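Side-chain contacts in Sensory/regulatory protein rpfC (Xanthomonas campestris pv. campestris, PDB 3M6M), which forms part of a sensor histidine kinase and, as a receiver domain of the CheY type, probably accepts a phosphoryl group during two-component signalling: residues D22-A25 and N26-L30; E48-L51 and D52-E56; K78-R81 and V82-S86. One frame throughout, in Å; residues are numbered along the deposited sequence.

Contact 1 (D22-A25 and N26-L30); sequences DHEA and NRMVL. With MG (magnesium ion), chain T.
One face of the Arg27 guanidinium lies against the backbone at the start of helix 24-35: Glu24 CA stands 3.4 Å above its plane, displaced toward the rim, and His23 O is over the same face. At the edge, near that plane, sits Asp22 O, 3.7 Å from Arg27 NH1. The stronger polar partner of this nitrogen is Asp21 O, which takes a hydrogen bond from it. A bend at chi3 (-58°) turns the arginine back over the preceding residues. The Glu24 carboxylate is inclined at 53° to the guanidinium plane, and Glu24 OE1 stays 4.5 Å from Arg27 NH2, too long for a salt bridge, so any attraction is probably modest.

The His23 imidazole has Asn26 ND2 at an oblique approach; the closer touch is from His23 CB to Asn26 ND2, at 3.6 Å. That amide nitrogen also donates to Asp21 OD1, which accepts from His23 N as well, so Asp21 ties the N-cap residue to the first turn. Farther along, Glu24 and Met28 run side by side in the same direction, with Met28 CE 3.5 Å from Glu24 OE2. In the backbone the helix begins with a weak bond from Arg27 N to His23 O and continues with a firmer one from Met28 N to Glu24 O, 3.1 Å.

Asp22 OD1 binds magnesium at 2.5 Å, together with Asp65 OD2 and His67 O. Acidic residues after the first strand and an aspartate ending strand 61-65 form the metal pocket of receiver domains, and Asp65 is probably the phosphoacceptor, as in CheY relatives. The contact lies where strand 16-20 passes into helix 24-35, with Asn45 following strand 40-44 beside Arg27, and Lys119 following strand 115-118 beside Asn26.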
loop_
_atom_site.group_PDB
_atom_site.type_symbol
_atom_site.label_atom_id
_atom_site.label_comp_id
_atom_site.label_asym_id
_atom_site.label_seq_id
_atom_site.Cartn_x
_atom_site.Cartn_y
_atom_site.Cartn_z
ATOM N N ASP D 22 24.492 17.538 32.561
ATOM C CA ASP D 22 23.770 17.901 33.784
ATOM C C ASP D 22 24.609 17.804 35.065
ATOM O O ASP D 22 24.238 18.371 36.094
ATOM C CB ASP D 22 22.458 17.110 33.917
ATOM C CG ASP D 22 22.663 15.605 33.873
ATOM O OD1 ASP D 22 23.250 15.102 32.892
ATOM O OD2 ASP D 22 22.216 14.921 34.816
ATOM N N HIS D 23 25.735 17.096 34.993
ATOM C CA HIS D 23 26.641 16.969 36.136
ATOM C C HIS D 23 27.842 17.906 36.029
ATOM O O HIS D 23 28.449 18.036 34.962
ATOM C CB HIS D 23 27.091 15.517 36.320
ATOM C CG HIS D 23 26.023 14.626 36.874
ATOM N ND1 HIS D 23 25.229 13.828 36.077
ATOM C CD2 HIS D 23 25.605 14.421 38.146
ATOM C CE1 HIS D 23 24.374 13.165 36.835
ATOM N NE2 HIS D 23 24.581 13.506 38.093
ATOM N N GLU D 24 28.169 18.553 37.148
ATOM C CA GLU D 24 29.245 19.545 37.220
ATOM C C GLU D 24 30.618 18.969 36.870
ATOM O O GLU D 24 31.376 19.583 36.116
ATOM C CB GLU D 24 29.277 20.193 38.611
ATOM C CG GLU D 24 30.248 21.368 38.749
ATOM C CD GLU D 24 30.228 21.994 40.136
ATOM O OE1 GLU D 24 29.154 22.472 40.565
ATOM O OE2 GLU D 24 31.292 22.019 40.795
ATOM N N ALA D 25 30.924 17.793 37.414
ATOM C CA ALA D 25 32.208 17.131 37.182
ATOM C C ALA D 25 32.474 16.860 35.697
ATOM O O ALA D 25 33.584 17.098 35.210
ATOM C CB ALA D 25 32.299 15.841 37.993
ATOM N N ASN D 26 31.455 16.374 34.988
ATOM C CA ASN D 26 31.561 16.075 33.557
ATOM C C ASN D 26 31.856 17.307 32.702
ATOM O O ASN D 26 32.656 17.243 31.769
ATOM C CB ASN D 26 30.298 15.373 33.050
ATOM C CG ASN D 26 30.122 13.979 33.631
ATOM O OD1 ASN D 26 31.092 13.258 33.863
ATOM N ND2 ASN D 26 28.874 13.590 33.856
ATOM N N ARG D 27 31.206 18.422 33.028
ATOM C CA ARG D 27 31.454 19.692 32.346
ATOM C C ARG D 27 32.887 20.169 32.580
ATOM O O ARG D 27 33.524 20.706 31.672
ATOM C CB ARG D 27 30.470 20.770 32.813
ATOM C CG ARG D 27 29.001 20.460 32.543
ATOM C CD ARG D 27 28.123 21.693 32.734
ATOM N NE ARG D 27 28.228 22.261 34.079
ATOM C CZ ARG D 27 27.444 21.940 35.105
ATOM N NH1 ARG D 27 26.476 21.044 34.960
ATOM N NH2 ARG D 27 27.630 22.522 36.282
ATOM N N MET D 28 33.384 19.956 33.797
ATOM C CA MET D 28 34.725 20.391 34.186
ATOM C C MET D 28 35.845 19.622 33.487
ATOM O O MET D 28 36.810 20.232 33.021
ATOM C CB MET D 28 34.900 20.331 35.707
ATOM C CG MET D 28 34.212 21.467 36.450
ATOM S SD MET D 28 34.578 21.485 38.216
ATOM C CE MET D 28 33.854 23.059 38.688
ATOM N N VAL D 29 35.714 18.298 33.405
ATOM C CA VAL D 29 36.724 17.465 32.735
ATOM C C VAL D 29 36.761 17.705 31.223
ATOM O O VAL D 29 37.827 17.643 30.608
ATOM C CB VAL D 29 36.589 15.938 33.057
ATOM C CG1 VAL D 29 36.844 15.667 34.538
ATOM C CG2 VAL D 29 35.234 15.382 32.628
ATOM N N LEU D 30 35.599 17.988 30.638
ATOM C CA LEU D 30 35.497 18.282 29.210
ATOM C C LEU D 30 36.079 19.651 28.871
ATOM O O LEU D 30 36.792 19.793 27.878
ATOM C CB LEU D 30 34.047 18.174 28.728
ATOM C CG LEU D 30 33.509 16.764 28.453
ATOM C CD1 LEU D 30 31.987 16.751 28.450
ATOM C CD2 LEU D 30 34.053 16.206 27.142
HETATM MG MG MG T . 23.836 12.658 32.509
#

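Contact 2 (E48-L51 and D52-E56); sequences EQVL and DAMAE
Glu48 presents its carbonyl oxygen to Asp52 N at 3.1 Å, with an N-H...O angle of 155°, a regular i to i+4 bond of helix 47-56. Against the same oxygen the Asp52 carboxylate carbon, CG, approaches to 3.4 Å, because chi1 (-76°) sets it beside its own backbone nitrogen. The carboxylate of Glu48 heads elsewhere, away from residues 52-56, and its OE2 forms a salt bridge with a basic side chain of another protein in the assembly. Gln49 continues the helix through its O, which accepts from Ala53 N at 3.0 Å, while Ala53 CB rests on the same oxygen.

Val50 makes the apolar contact of this stretch. Its CG2 lies 3.7 Å from Met54 SD, and the two side chains run alongside each other, pointing the same way. Val50 O accepts from Met54 N at 2.9 Å, and Met54 CG also leans on it at 3.2 Å. Leu51 closes the series with a weak bond from Ala55 N to its carbonyl oxygen.

The chemistry divides the helix into two faces. Val50, Leu51 and Met54 are buried, on the face that turns to strand 16-20 and helix 73-85. Glu48 and Asp52 instead give an acidic side to the partner protein, where Asp52 adds a long, weak ion pair, consistent with electrostatic matching at that interface.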
loop_
_atom_site.group_PDB
_atom_site.type_symbol
_atom_site.label_atom_id
_atom_site.label_comp_id
_atom_site.label_asym_id
_atom_site.label_seq_id
_atom_site.Cartn_x
_atom_site.Cartn_y
_atom_site.Cartn_z
ATOM N N GLU D 48 18.010 22.398 26.795
ATOM C CA GLU D 48 17.296 23.636 26.482
ATOM C C GLU D 48 18.229 24.838 26.461
ATOM O O GLU D 48 18.046 25.766 25.664
ATOM C CB GLU D 48 16.165 23.875 27.478
ATOM C CG GLU D 48 14.911 23.076 27.185
ATOM C CD GLU D 48 13.926 23.073 28.340
ATOM O OE1 GLU D 48 13.018 22.213 28.339
ATOM O OE2 GLU D 48 14.048 23.927 29.247
ATOM N N GLN D 49 19.231 24.803 27.336
ATOM C CA GLN D 49 20.171 25.906 27.501
ATOM C C GLN D 49 21.183 26.002 26.357
ATOM O O GLN D 49 21.644 27.096 26.032
ATOM C CB GLN D 49 20.892 25.812 28.852
ATOM C CG GLN D 49 19.986 25.900 30.084
ATOM C CD GLN D 49 19.542 24.536 30.600
ATOM O OE1 GLN D 49 19.138 23.661 29.830
ATOM N NE2 GLN D 49 19.614 24.354 31.914
ATOM N N VAL D 50 21.531 24.864 25.755
ATOM C CA VAL D 50 22.402 24.863 24.571
ATOM C C VAL D 50 21.660 25.420 23.353
ATOM O O VAL D 50 22.234 26.157 22.551
ATOM C CB VAL D 50 23.082 23.467 24.288
ATOM C CG1 VAL D 50 22.306 22.335 24.895
ATOM C CG2 VAL D 50 23.292 23.221 22.795
ATOM N N LEU D 51 20.378 25.084 23.238
ATOM C CA LEU D 51 19.537 25.629 22.173
ATOM C C LEU D 51 19.396 27.147 22.312
ATOM O O LEU D 51 19.448 27.871 21.315
ATOM C CB LEU D 51 18.168 24.941 22.145
ATOM C CG LEU D 51 18.146 23.443 21.810
ATOM C CD1 LEU D 51 16.822 22.800 22.212
ATOM C CD2 LEU D 51 18.438 23.189 20.340
ATOM N N ASP D 52 19.246 27.619 23.550
ATOM C CA ASP D 52 19.230 29.055 23.849
ATOM C C ASP D 52 20.558 29.740 23.504
ATOM O O ASP D 52 20.571 30.871 23.007
ATOM C CB ASP D 52 18.879 29.298 25.324
ATOM C CG ASP D 52 17.393 29.107 25.622
ATOM O OD1 ASP D 52 16.587 28.968 24.675
ATOM O OD2 ASP D 52 17.030 29.105 26.818
ATOM N N ALA D 53 21.666 29.046 23.767
ATOM C CA ALA D 53 23.003 29.562 23.475
ATOM C C ALA D 53 23.287 29.649 21.974
ATOM O O ALA D 53 23.924 30.599 21.513
ATOM C CB ALA D 53 24.063 28.713 24.172
ATOM N N MET D 54 22.803 28.659 21.224
ATOM C CA MET D 54 23.031 28.571 19.778
ATOM C C MET D 54 22.310 29.669 19.000
ATOM O O MET D 54 22.708 30.014 17.885
ATOM C CB MET D 54 22.613 27.197 19.251
ATOM C CG MET D 54 23.558 26.072 19.632
ATOM S SD MET D 54 22.890 24.427 19.307
ATOM C CE MET D 54 23.208 24.270 17.558
ATOM N N ALA D 55 21.250 30.209 19.597
ATOM C CA ALA D 55 20.501 31.310 19.008
ATOM C C ALA D 55 21.172 32.657 19.275
ATOM O O ALA D 55 20.957 33.622 18.538
ATOM C CB ALA D 55 19.073 31.312 19.531
ATOM N N GLU D 56 21.984 32.715 20.329
ATOM C CA GLU D 56 22.678 33.944 20.711
ATOM C C GLU D 56 24.041 34.050 20.024
ATOM O O GLU D 56 24.437 35.130 19.579
ATOM C CB GLU D 56 22.825 34.027 22.236
ATOM C CG GLU D 56 22.902 35.453 22.787
ATOM C CD GLU D 56 24.329 35.969 22.935
ATOM O OE1 GLU D 56 25.061 35.457 23.814
ATOM O OE2 GLU D 56 24.712 36.897 22.189
#

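Contact 3 (K78-R81 and V82-S86); sequences KQLR and VMQAS
Val82 CG1 rests on Gln79 O at 3.3 Å, within the helical crossover of the beta-alpha-beta unit formed by strand 61-65, helix 73-85 and strand 93-97. With chi1 at 56°, this methyl sits between the residue's own N and carbonyl carbon and is turned back over the preceding turn, where Lys78 O is also near. Val82 packs in addition on an apolar side chain of another protein.

Met83 follows with N donating to Gln79 O at 3.1 Å. Its side chain leans on the same acceptor, SD coming within 3.4 Å of Gln79 O, and the bend at chi3 (88°) turns the terminal methyl off the extended path. Met83 SD and Leu80 CD2 are only loosely apposed, at 4.4 Å.

Gln84 forms the short, straight bond of the stretch: its N lies 2.7 Å from Leu80 O, and the N-H...O angle is 162°. Its extended side chain starts over that carbonyl, CB and CG both close to Leu80 O, and reaches on toward Leu80 CB.

Ala85 N bonds to Arg81 O, and Ala85 O accepts a hydrogen bond from a polar side chain of another protein. Ser86 OG donates back to Val82 O at 2.7 Å, from above the carbonyl plane.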
loop_
_atom_site.group_PDB
_atom_site.type_symbol
_atom_site.label_atom_id
_atom_site.label_comp_id
_atom_site.label_asym_id
_atom_site.label_seq_id
_atom_site.Cartn_x
_atom_site.Cartn_y
_atom_site.Cartn_z
ATOM N N LYS D 78 16.584 16.042 17.486
ATOM C CA LYS D 78 15.325 16.078 16.740
ATOM C C LYS D 78 14.772 17.498 16.617
ATOM O O LYS D 78 14.163 17.852 15.607
ATOM C CB LYS D 78 14.288 15.139 17.366
ATOM C CG LYS D 78 14.586 13.659 17.138
ATOM C CD LYS D 78 13.344 12.791 17.310
ATOM C CE LYS D 78 13.500 11.456 16.583
ATOM N NZ LYS D 78 12.214 10.704 16.485
ATOM N N GLN D 79 14.996 18.306 17.648
ATOM C CA GLN D 79 14.617 19.715 17.616
ATOM C C GLN D 79 15.516 20.541 16.699
ATOM O O GLN D 79 15.039 21.440 16.008
ATOM C CB GLN D 79 14.592 20.305 19.022
ATOM C CG GLN D 79 13.330 19.948 19.779
ATOM C CD GLN D 79 12.891 21.027 20.739
ATOM O OE1 GLN D 79 12.300 20.736 21.774
ATOM N NE2 GLN D 79 13.164 22.284 20.397
ATOM N N LEU D 80 16.809 20.227 16.690
ATOM C CA LEU D 80 17.753 20.900 15.807
ATOM C C LEU D 80 17.500 20.580 14.338
ATOM O O LEU D 80 17.621 21.459 13.486
ATOM C CB LEU D 80 19.201 20.570 16.187
ATOM C CG LEU D 80 19.797 21.374 17.345
ATOM C CD1 LEU D 80 21.162 20.821 17.726
ATOM C CD2 LEU D 80 19.894 22.862 17.005
ATOM N N ARG D 81 17.141 19.328 14.052
ATOM C CA ARG D 81 16.841 18.895 12.685
ATOM C C ARG D 81 15.768 19.775 12.024
ATOM O O ARG D 81 15.956 20.238 10.897
ATOM C CB ARG D 81 16.433 17.414 12.656
ATOM C CG ARG D 81 16.029 16.893 11.277
ATOM C CD ARG D 81 17.190 16.239 10.542
ATOM N NE ARG D 81 17.297 14.816 10.865
ATOM C CZ ARG D 81 18.272 14.011 10.447
ATOM N NH1 ARG D 81 19.251 14.475 9.679
ATOM N NH2 ARG D 81 18.268 12.734 10.800
ATOM N N VAL D 82 14.659 20.007 12.727
ATOM C CA VAL D 82 13.586 20.862 12.204
ATOM C C VAL D 82 13.978 22.350 12.188
ATOM O O VAL D 82 13.653 23.068 11.241
ATOM C CB VAL D 82 12.201 20.604 12.900
ATOM C CG1 VAL D 82 12.288 20.760 14.404
ATOM C CG2 VAL D 82 11.120 21.516 12.331
ATOM N N MET D 83 14.693 22.794 13.222
ATOM C CA MET D 83 15.205 24.164 13.283
ATOM C C MET D 83 16.137 24.460 12.107
ATOM O O MET D 83 16.018 25.503 11.463
ATOM C CB MET D 83 15.918 24.427 14.614
ATOM C CG MET D 83 14.985 24.597 15.804
ATOM S SD MET D 83 15.826 24.472 17.398
ATOM C CE MET D 83 16.345 26.165 17.677
ATOM N N GLN D 84 17.038 23.521 11.820
ATOM C CA GLN D 84 17.983 23.641 10.704
ATOM C C GLN D 84 17.309 23.622 9.331
ATOM O O GLN D 84 17.837 24.180 8.369
ATOM C CB GLN D 84 19.070 22.565 10.795
ATOM C CG GLN D 84 20.153 22.896 11.814
ATOM C CD GLN D 84 21.006 21.702 12.218
ATOM O OE1 GLN D 84 20.929 20.624 11.626
ATOM N NE2 GLN D 84 21.830 21.897 13.240
ATOM N N ALA D 85 16.144 22.984 9.246
ATOM C CA ALA D 85 15.336 23.009 8.029
ATOM C C ALA D 85 14.434 24.245 7.978
ATOM O O ALA D 85 13.837 24.549 6.939
ATOM C CB ALA D 85 14.515 21.745 7.920
ATOM N N SER D 86 14.345 24.956 9.101
ATOM C CA SER D 86 13.524 26.166 9.200
ATOM C C SER D 86 14.316 27.463 8.987
ATOM O O SER D 86 13.744 28.554 9.022
ATOM C CB SER D 86 12.790 26.206 10.544
ATOM O OG SER D 86 11.937 25.086 10.694
#

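In the fold
Contacts 1, 2 and 3 follow one another along the chain, on helices 24-35, 47-56 and 73-85 of a doubly wound receiver domain whose parallel sheet runs 40-44, 16-20, 61-65, 93-97, 115-118. Contacts 2 and 3 are neighbours, their centres 13 Å apart, and they pack directly: Met54 CE meets Leu80 CD2 at 3.6 Å, and Leu51 CD2 reaches both Leu80 and Met83. Contact 1 stands apart, its centre 18 Å from that of contact 2 and 27 Å from that of contact 3, on the opposite side of the chain's centre from the latter. Contact 1 supplies one of the three magnesium ligands, whereas contacts 2 and 3 each touch another protein of the assembly.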